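Local coordinates for protein deoxyribodipyrimidine photo-lyase (Oryza sativa Japonica Group, PDB 3UMV) that uses light and a bound flavin cofactor to split cyclobutane pyrimidine dimers in ultraviolet-damaged DNA, restoring the two pyrimidines and sparing (6-4) photoproducts, at residues L97-A102 against G245-I250; K304-H307 against V313-F316; G436-W439 against G443-D446. All coordinates share one frame; numbering follows the deposited sequence. Where two conformers were deposited one is given.

Contact 1 (L97-A102 against G245-I250); sequences LRRLAA and GEEAAI
Arg99 of helix 87-106 and Glu247 of helix 246-254 form a salt bridge at the protein surface. In one of its two conformers, Arg99 places NH2 2.9 Å from Glu247 OE1, but the hydrogen bond is weak, its N-H...O angle only 128°. The carboxylate stands almost upright to the guanidinium, the planes 87° apart, so a single nitrogen does the reaching. Because a second conformer exists, the bridge is probably not permanent. The Arg99 chain is bent at chi2 and chi3, whereas Glu247 carries CG anti to the backbone N (chi1 -174°) and stretches out from there. Long, flexible, charged residues suit such an exposed site.

The backbones approach most closely at Gly245, whose CA is 6.6 Å from Arg99 CA. Gly245 is the N-cap of helix 246-254, in a backbone conformation where a CB would press on the preceding carbonyl oxygen; its own O accepts a helical hydrogen bond from Ala249 N at 3.0 Å.

Further charges fix the two helices to other neighbours. The Glu246 carboxylate accepts bonds from Leu50 N and Ala51 N, and Arg98 pairs with Asp223. An acidic pair in the first turn of a helix would also be expected to interact favourably with its dipole.

Buried apolar side chains lie on other parts of the fold: Leu97 and Leu100 pack on Phe111 of strand 111-114, and Ala249 on Tyr287. The bridge thus joins a helix flanking the sheet of the photolyase alpha/beta domain to a helix of the mainly helical remainder, the two-part build of the photolyase fold.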
loop_
_atom_site.group_PDB
_atom_site.type_symbol
_atom_site.label_atom_id
_atom_site.label_comp_id
_atom_site.label_asym_id
_atom_site.label_seq_id
_atom_site.Cartn_x
_atom_site.Cartn_y
_atom_site.Cartn_z
ATOM N N LEU A 97 4.717 1.517 -14.529
ATOM C CA LEU A 97 3.681 1.935 -15.464
ATOM C C LEU A 97 4.161 1.860 -16.910
ATOM O O LEU A 97 3.373 1.603 -17.811
ATOM C CB LEU A 97 3.200 3.353 -15.153
ATOM C CG LEU A 97 2.115 3.573 -14.108
ATOM C CD1 LEU A 97 1.570 4.991 -14.258
ATOM C CD2 LEU A 97 1.009 2.545 -14.267
ATOM N N ARG A 98 5.458 2.072 -17.124
ATOM C CA ARG A 98 6.042 1.926 -18.455
ATOM C C ARG A 98 5.850 0.497 -18.974
ATOM O O ARG A 98 5.513 0.291 -20.142
ATOM C CB ARG A 98 7.530 2.294 -18.422
ATOM C CG ARG A 98 8.281 2.034 -19.705
ATOM C CD ARG A 98 9.727 2.460 -19.544
ATOM N NE ARG A 98 10.316 2.856 -20.811
ATOM C CZ ARG A 98 11.447 3.541 -20.893
ATOM N NH1 ARG A 98 11.941 3.889 -22.078
ATOM N NH2 ARG A 98 12.075 3.881 -19.773
ATOM N N ARG A 99 6.076 -0.477 -18.096
ATOM C CA ARG A 99 5.877 -1.886 -18.417
ATOM C C ARG A 99 4.407 -2.177 -18.694
ATOM O O ARG A 99 4.062 -2.850 -19.668
ATOM C CB ARG A 99 6.367 -2.767 -17.262
ATOM C CG ARG A 99 7.876 -2.741 -17.036
ATOM C CD ARG A 99 8.619 -3.239 -18.266
ATOM N NE ARG A 99 8.080 -4.514 -18.728
ATOM C CZ ARG A 99 8.538 -5.705 -18.357
ATOM N NH1 ARG A 99 9.557 -5.797 -17.516
ATOM N NH2 ARG A 99 7.972 -6.805 -18.833
ATOM N N LEU A 100 3.541 -1.665 -17.826
ATOM C CA LEU A 100 2.098 -1.856 -17.972
ATOM C C LEU A 100 1.574 -1.280 -19.291
ATOM O O LEU A 100 0.757 -1.901 -19.981
ATOM C CB LEU A 100 1.363 -1.239 -16.773
ATOM C CG LEU A 100 -0.154 -1.441 -16.690
ATOM C CD1 LEU A 100 -0.654 -1.412 -15.248
ATOM C CD2 LEU A 100 -0.857 -0.379 -17.497
ATOM N N ALA A 101 2.052 -0.090 -19.644
ATOM C CA ALA A 101 1.660 0.542 -20.893
ATOM C C ALA A 101 2.038 -0.344 -22.079
ATOM O O ALA A 101 1.289 -0.442 -23.045
ATOM C CB ALA A 101 2.295 1.925 -21.007
ATOM N N ALA A 102 3.192 -1.003 -21.990
ATOM C CA ALA A 102 3.640 -1.909 -23.046
ATOM C C ALA A 102 2.736 -3.135 -23.143
ATOM O O ALA A 102 2.367 -3.561 -24.229
ATOM C CB ALA A 102 5.089 -2.331 -22.819
ATOM N N GLY A 245 6.786 -3.752 -11.257
ATOM C CA GLY A 245 5.852 -4.206 -12.275
ATOM C C GLY A 245 5.292 -5.598 -12.052
ATOM O O GLY A 245 5.778 -6.347 -11.200
ATOM N N GLU A 246 4.274 -5.937 -12.836
ATOM C CA GLU A 246 3.595 -7.232 -12.745
ATOM C C GLU A 246 4.534 -8.417 -12.935
ATOM O O GLU A 246 4.498 -9.374 -12.162
ATOM C CB GLU A 246 2.482 -7.338 -13.788
ATOM C CG GLU A 246 1.349 -6.348 -13.632
ATOM C CD GLU A 246 0.180 -6.668 -14.560
ATOM O OE1 GLU A 246 0.019 -5.966 -15.585
ATOM O OE2 GLU A 246 -0.578 -7.620 -14.265
ATOM N N GLU A 247 5.352 -8.359 -13.978
ATOM C CA GLU A 247 6.212 -9.480 -14.340
ATOM C C GLU A 247 7.185 -9.798 -13.200
ATOM O O GLU A 247 7.318 -10.950 -12.794
ATOM C CB GLU A 247 6.944 -9.168 -15.647
ATOM C CG GLU A 247 7.769 -10.302 -16.216
ATOM C CD GLU A 247 8.108 -10.076 -17.680
ATOM O OE1 GLU A 247 7.229 -9.583 -18.421
ATOM O OE2 GLU A 247 9.250 -10.384 -18.087
ATOM N N ALA A 248 7.853 -8.776 -12.673
ATOM C CA ALA A 248 8.794 -8.970 -11.572
ATOM C C ALA A 248 8.079 -9.370 -10.284
ATOM O O ALA A 248 8.647 -10.077 -9.450
ATOM C CB ALA A 248 9.626 -7.709 -11.343
ATOM N N ALA A 249 6.834 -8.915 -10.123
ATOM C CA ALA A 249 6.069 -9.204 -8.904
ATOM C C ALA A 249 5.700 -10.687 -8.817
ATOM O O ALA A 249 5.825 -11.319 -7.765
ATOM C CB ALA A 249 4.795 -8.326 -8.834
ATOM N N ILE A 250 5.237 -11.234 -9.928
ATOM C CA ILE A 250 4.881 -12.646 -9.973
ATOM C C ILE A 250 6.121 -13.499 -9.772
ATOM O O ILE A 250 6.062 -14.527 -9.101
ATOM C CB ILE A 250 4.141 -12.998 -11.273
ATOM C CG1 ILE A 250 2.839 -12.201 -11.341
ATOM C CG2 ILE A 250 3.862 -14.496 -11.349
ATOM C CD1 ILE A 250 2.267 -12.078 -12.735
#

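Contact 2 (K304-H307 against V313-F316); sequences KCRH and VDAF
Arg306 and Val313 bring the two backbones closest, their CA atoms 5.4 Å apart. They belong to a short helix-loop-helix connection in the helical, flavin-binding part of the photolyase: the chain leaves helix 295-305, and after a short link comes back in the first turns of helix 310-333. With just a few residues between the segments, the link is short enough for side chains on both flanks to meet.

Val313 fills the inner side of this corner. Its CG1 lies 3.5 Å from Arg306 CG, touching the aliphatic root of the arginine, while CG2 turns toward Cys305, 4.0 Å from the carbonyl O and 4.4 Å from SG. A beta-branched residue suits the place because its two methyls can serve two neighbours at once. Val313 also packs on Ala302 and Ile265, and a turn further along Phe316 reaches the FAD pocket and touches the cofactor.

Outside this apolar patch the contact is ionic. Arg306 sends its chain out with CG anti to the backbone N, then bends sharply at chi2 (-93°), which carries the guanidinium past Val313 to Asp314. There it grips the carboxylate side-on with two nitrogens, one for each oxygen. Both oxygens sit close to the guanidinium plane and are met on their syn sides, although the two flat groups are tilted by 28°. Paired bonds of this kind would resist rotation of either group, and the carboxylate has a further, long and weak ion pair with Lys311. Arg306 NE reaches Asp314 OD2 at 3.0 Å, and Arg306 NH2 reaches OD1 at 2.8 Å in a nearly straight bond of 174°.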
loop_
_atom_site.group_PDB
_atom_site.type_symbol
_atom_site.label_atom_id
_atom_site.label_comp_id
_atom_site.label_asym_id
_atom_site.label_seq_id
_atom_site.Cartn_x
_atom_site.Cartn_y
_atom_site.Cartn_z
ATOM N N LYS A 304 -2.772 -22.823 -2.576
ATOM C CA LYS A 304 -2.331 -23.953 -3.392
ATOM C C LYS A 304 -1.102 -24.644 -2.835
ATOM O O LYS A 304 -0.792 -25.772 -3.234
ATOM C CB LYS A 304 -2.092 -23.530 -4.842
ATOM C CG LYS A 304 -3.380 -23.341 -5.610
ATOM C CD LYS A 304 -3.286 -22.212 -6.613
ATOM C CE LYS A 304 -2.496 -22.615 -7.834
ATOM N NZ LYS A 304 -2.544 -21.515 -8.834
ATOM N N CYS A 305 -0.394 -23.998 -1.913
ATOM C CA CYS A 305 0.749 -24.686 -1.315
ATOM C C CYS A 305 0.650 -24.870 0.205
ATOM O O CYS A 305 1.606 -25.284 0.855
ATOM C CB CYS A 305 2.076 -24.058 -1.751
ATOM S SG CYS A 305 2.290 -22.376 -1.276
ATOM N N ARG A 306 -0.530 -24.616 0.760
ATOM C CA ARG A 306 -0.741 -24.767 2.195
ATOM C C ARG A 306 -0.413 -26.177 2.714
ATOM O O ARG A 306 0.103 -26.321 3.824
ATOM C CB ARG A 306 -2.176 -24.378 2.555
ATOM C CG ARG A 306 -2.400 -24.058 4.023
ATOM C CD ARG A 306 -2.846 -25.265 4.798
ATOM N NE ARG A 306 -3.063 -24.960 6.207
ATOM C CZ ARG A 306 -3.451 -25.847 7.117
ATOM N NH1 ARG A 306 -3.662 -27.107 6.769
ATOM N NH2 ARG A 306 -3.617 -25.474 8.383
ATOM N N HIS A 307 -0.711 -27.202 1.916
ATOM C CA HIS A 307 -0.527 -28.588 2.334
ATOM C C HIS A 307 0.942 -28.917 2.562
ATOM O O HIS A 307 1.271 -29.844 3.299
ATOM C CB HIS A 307 -1.107 -29.544 1.290
ATOM C CG HIS A 307 -0.575 -29.316 -0.090
ATOM N ND1 HIS A 307 0.168 -30.256 -0.769
ATOM C CD2 HIS A 307 -0.658 -28.240 -0.907
ATOM C CE1 HIS A 307 0.515 -29.771 -1.948
ATOM N NE2 HIS A 307 0.021 -28.553 -2.060
ATOM N N VAL A 313 2.215 -21.165 5.977
ATOM C CA VAL A 313 1.227 -20.588 5.081
ATOM C C VAL A 313 0.101 -19.910 5.860
ATOM O O VAL A 313 -0.307 -18.809 5.513
ATOM C CB VAL A 313 0.665 -21.623 4.097
ATOM C CG1 VAL A 313 -0.603 -21.086 3.437
ATOM C CG2 VAL A 313 1.720 -21.962 3.054
ATOM N N ASP A 314 -0.394 -20.563 6.909
ATOM C CA ASP A 314 -1.400 -19.946 7.772
ATOM C C ASP A 314 -0.925 -18.590 8.322
ATOM O O ASP A 314 -1.681 -17.617 8.344
ATOM C CB ASP A 314 -1.788 -20.886 8.917
ATOM C CG ASP A 314 -2.656 -22.054 8.450
ATOM O OD1 ASP A 314 -3.122 -22.841 9.308
ATOM O OD2 ASP A 314 -2.883 -22.172 7.229
ATOM N N ALA A 315 0.331 -18.533 8.756
ATOM C CA ALA A 315 0.889 -17.313 9.318
ATOM C C ALA A 315 1.033 -16.222 8.255
ATOM O O ALA A 315 0.733 -15.056 8.502
ATOM C CB ALA A 315 2.226 -17.611 9.975
ATOM N N PHE A 316 1.490 -16.611 7.072
ATOM C CA PHE A 316 1.574 -15.705 5.930
ATOM C C PHE A 316 0.205 -15.101 5.582
ATOM O O PHE A 316 0.068 -13.886 5.467
ATOM C CB PHE A 316 2.157 -16.443 4.728
ATOM C CG PHE A 316 2.255 -15.603 3.479
ATOM C CD1 PHE A 316 1.563 -15.968 2.337
ATOM C CD2 PHE A 316 3.042 -14.460 3.447
ATOM C CE1 PHE A 316 1.651 -15.213 1.175
ATOM C CE2 PHE A 316 3.139 -13.700 2.283
ATOM C CZ PHE A 316 2.429 -14.079 1.150
#

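Contact 3 (G436-W439 against G443-D446); sequences GCMW and GLHD. With FAD (flavin-adenine dinucleotide), chain I; EDO (1,2-ethanediol), chain D.
Trp439, near the end of helix 431-442, lies against the backbone of Leu444 and the side chain of Asp446, which follow that helix. At the root, CB is 3.5 Å from Leu444 O. The torsion chi1 of 180° sets CG anti to the backbone N and swings the indole along the returning chain. CG is 3.4 Å from Leu444 O. Further along the five-membered ring, NE1 is 3.7 Å from Asp446 CB and donates to water 2 at 2.8 Å, a water lying in the ring plane at the edge. Further out CZ2 is 3.6 Å from Asp446 OD1; the carboxylate and ring planes are only 9° apart, almost parallel. Asp446 OD1 is held chiefly by a salt bridge with Arg459. Water 1, over the centre of the ring, hydrogen-bonds to both Trp439 O and Asp446 OD1.

The chain reverses because helix 431-442 stops at Gly443, where positive phi suits a residue without a CB. A type II beta turn follows, closed by Asp446 N to Gly443 O. Leu444 N also bonds back to Met438 O (3.1 Å, 166°), donating from above the carbonyl plane.

With an alanine here in place of Trp439, water 2 would lose its indole donor and a gap would probably open beside Asp446, leaving its carboxylate to Arg459 and its other polar partners.

At the other end of 436-439 Gly436 lies against a face of the flavin ring, its CA 3.5 Å from FAD C8, where a side chain would collide. Met438 CB packs 3.6 Å from Leu444 CD2.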
loop_
_atom_site.group_PDB
_atom_site.type_symbol
_atom_site.label_atom_id
_atom_site.label_comp_id
_atom_site.label_asym_id
_atom_site.label_seq_id
_atom_site.Cartn_x
_atom_site.Cartn_y
_atom_site.Cartn_z
ATOM N N GLY A 436 0.758 0.921 11.013
ATOM C CA GLY A 436 1.962 0.440 11.688
ATOM C C GLY A 436 2.484 1.440 12.714
ATOM O O GLY A 436 2.809 1.078 13.850
ATOM N N CYS A 437 2.552 2.705 12.318
ATOM C CA CYS A 437 2.998 3.768 13.229
ATOM C C CYS A 437 2.018 3.913 14.390
ATOM O O CYS A 437 2.437 4.057 15.554
ATOM C CB CYS A 437 3.156 5.091 12.475
ATOM S SG CYS A 437 4.529 5.070 11.291
ATOM N N MET A 438 0.718 3.863 14.074
ATOM C CA MET A 438 -0.306 3.932 15.112
ATOM C C MET A 438 -0.273 2.717 16.042
ATOM O O MET A 438 -0.531 2.842 17.231
ATOM C CB MET A 438 -1.697 4.103 14.502
ATOM C CG MET A 438 -1.913 5.425 13.821
ATOM S SD MET A 438 -2.289 6.778 14.966
ATOM C CE MET A 438 -4.017 6.414 15.348
ATOM N N TRP A 439 0.026 1.537 15.506
ATOM C CA TRP A 439 0.125 0.363 16.382
ATOM C C TRP A 439 1.254 0.587 17.391
ATOM O O TRP A 439 1.119 0.329 18.586
ATOM C CB TRP A 439 0.396 -0.899 15.554
ATOM C CG TRP A 439 0.521 -2.165 16.366
ATOM C CD1 TRP A 439 -0.474 -3.067 16.644
ATOM C CD2 TRP A 439 1.713 -2.686 16.976
ATOM N NE1 TRP A 439 0.023 -4.100 17.403
ATOM C CE2 TRP A 439 1.361 -3.891 17.618
ATOM C CE3 TRP A 439 3.034 -2.244 17.049
ATOM C CZ2 TRP A 439 2.288 -4.657 18.322
ATOM C CZ3 TRP A 439 3.959 -3.013 17.748
ATOM C CH2 TRP A 439 3.577 -4.198 18.374
ATOM N N GLY A 443 -0.781 2.214 20.332
ATOM C CA GLY A 443 -1.355 0.923 20.661
ATOM C C GLY A 443 -2.551 0.500 19.819
ATOM O O GLY A 443 -3.351 -0.318 20.247
ATOM N N LEU A 444 -2.677 1.061 18.619
ATOM C CA LEU A 444 -3.798 0.727 17.743
ATOM C C LEU A 444 -3.773 -0.768 17.447
ATOM O O LEU A 444 -2.719 -1.323 17.160
ATOM C CB LEU A 444 -3.703 1.526 16.436
ATOM C CG LEU A 444 -4.827 1.295 15.413
ATOM C CD1 LEU A 444 -6.177 1.651 16.013
ATOM C CD2 LEU A 444 -4.600 2.055 14.108
ATOM N N HIS A 445 -4.938 -1.407 17.552
ATOM C CA HIS A 445 -5.094 -2.848 17.281
ATOM C C HIS A 445 -4.331 -3.737 18.265
ATOM O O HIS A 445 -4.223 -4.948 18.051
ATOM C CB HIS A 445 -4.672 -3.217 15.859
ATOM C CG HIS A 445 -5.346 -2.425 14.785
ATOM N ND1 HIS A 445 -6.679 -2.071 14.823
ATOM C CD2 HIS A 445 -4.859 -1.935 13.615
ATOM C CE1 HIS A 445 -6.983 -1.392 13.729
ATOM N NE2 HIS A 445 -5.896 -1.299 12.981
ATOM N N ASP A 446 -3.773 -3.130 19.314
ATOM C CA ASP A 446 -3.067 -3.862 20.364
ATOM C C ASP A 446 -3.844 -3.824 21.670
ATOM O O ASP A 446 -4.767 -3.011 21.839
ATOM C CB ASP A 446 -1.712 -3.203 20.601
ATOM C CG ASP A 446 -0.688 -4.140 21.217
ATOM O OD1 ASP A 446 0.480 -3.717 21.315
ATOM O OD2 ASP A 446 -1.030 -5.289 21.592
HETATM P PA FAD I . 5.827 -10.199 5.008
HETATM O O1A FAD I . 6.125 -10.622 6.414
HETATM O O2A FAD I . 6.297 -11.161 3.952
HETATM O O5B FAD I . 4.253 -9.935 4.891
HETATM C C5B FAD I . 3.540 -10.173 3.697
HETATM C C4B FAD I . 2.460 -9.102 3.513
HETATM O O4B FAD I . 1.554 -9.067 4.605
HETATM C C3B FAD I . 3.051 -7.707 3.463
HETATM O O3B FAD I . 3.520 -7.388 2.175
HETATM C C2B FAD I . 1.861 -6.873 3.837
HETATM O O2B FAD I . 0.978 -6.788 2.735
HETATM C C1B FAD I . 1.192 -7.731 4.880
HETATM N N9A FAD I . 1.624 -7.348 6.235
HETATM C C8A FAD I . 2.644 -7.885 6.974
HETATM N N7A FAD I . 2.675 -7.237 8.162
HETATM C C5A FAD I . 1.699 -6.286 8.177
HETATM C C6A FAD I . 1.266 -5.340 9.114
HETATM N N6A FAD I . 1.774 -5.279 10.345
HETATM N N1A FAD I . 0.211 -4.507 8.810
HETATM C C2A FAD I . -0.420 -4.615 7.593
HETATM N N3A FAD I . 0.008 -5.543 6.670
HETATM C C4A FAD I . 1.037 -6.367 6.967
HETATM N N1 FAD I . 3.538 -1.923 5.666
HETATM C C2 FAD I . 3.425 -1.375 4.422
HETATM O O2 FAD I . 2.967 -2.084 3.526
HETATM N N3 FAD I . 3.792 -0.060 4.196
HETATM C C4 FAD I . 4.297 0.716 5.225
HETATM O O4 FAD I . 4.628 1.888 5.019
HETATM C C4X FAD I . 4.397 0.152 6.491
HETATM N N5 FAD I . 4.903 0.865 7.553
HETATM C C5X FAD I . 4.976 0.294 8.809
HETATM C C6 FAD I . 5.462 1.040 9.891
HETATM C C7 FAD I . 5.543 0.463 11.162
HETATM C C7M FAD I . 6.056 1.291 12.311
HETATM C C8 FAD I . 5.143 -0.865 11.337
HETATM C C8M FAD I . 5.210 -1.540 12.675
HETATM C C9 FAD I . 4.676 -1.595 10.257
HETATM C C9A FAD I . 4.590 -1.020 9.002
HETATM N N10 FAD I . 4.126 -1.757 7.932
HETATM C C10 FAD I . 4.027 -1.161 6.698
HETATM C "C1'" FAD I . 3.691 -3.208 8.082
HETATM C "C2'" FAD I . 4.832 -4.246 7.842
HETATM O "O2'" FAD I . 6.046 -3.962 8.547
HETATM C "C3'" FAD I . 5.191 -4.450 6.358
HETATM O "O3'" FAD I . 4.016 -4.685 5.628
HETATM C "C4'" FAD I . 6.148 -5.620 6.121
HETATM O "O4'" FAD I . 7.348 -5.410 6.842
HETATM C "C5'" FAD I . 6.407 -5.725 4.619
HETATM O "O5'" FAD I . 7.464 -6.581 4.259
HETATM P P FAD I . 7.131 -7.971 3.528
HETATM O O1P FAD I . 6.218 -7.748 2.338
HETATM O O2P FAD I . 8.420 -8.655 3.152
HETATM O O3P FAD I . 6.429 -8.702 4.782
HETATM C C1 EDO D . -5.340 -7.235 21.439
HETATM O O1 EDO D . -4.711 -8.349 21.944
HETATM C C2 EDO D . -5.229 -6.890 20.119
HETATM O O2 EDO D . -4.251 -7.431 19.310
HETATM O O HOH W 1 1.750 -1.496 20.628
HETATM O O HOH W 2 -1.179 -6.340 18.518
#

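How the contacts relate
From the N terminus the chain first lays down half the strands of the alpha/beta sheet, and contact 1 closes a long loop: the 142 residues after 97-102 finish the sheet and its helices before 245-250 returns to helix 87-106. Contact 2 then closes a short link between helices 295-305 and 310-333, and contact 3 an equally local one at the end of helix 431-442. The three follow in series; none encloses or crosses another. Contact 1 ties the two domains, whereas contacts 2 and 3 lie among the flavin-binding helices, contact 2 including Phe316 and contact 3 Gly436 and Cys437 of the FAD pocket. Contacts 1 and 3 lie on opposite sides of the chain's centre.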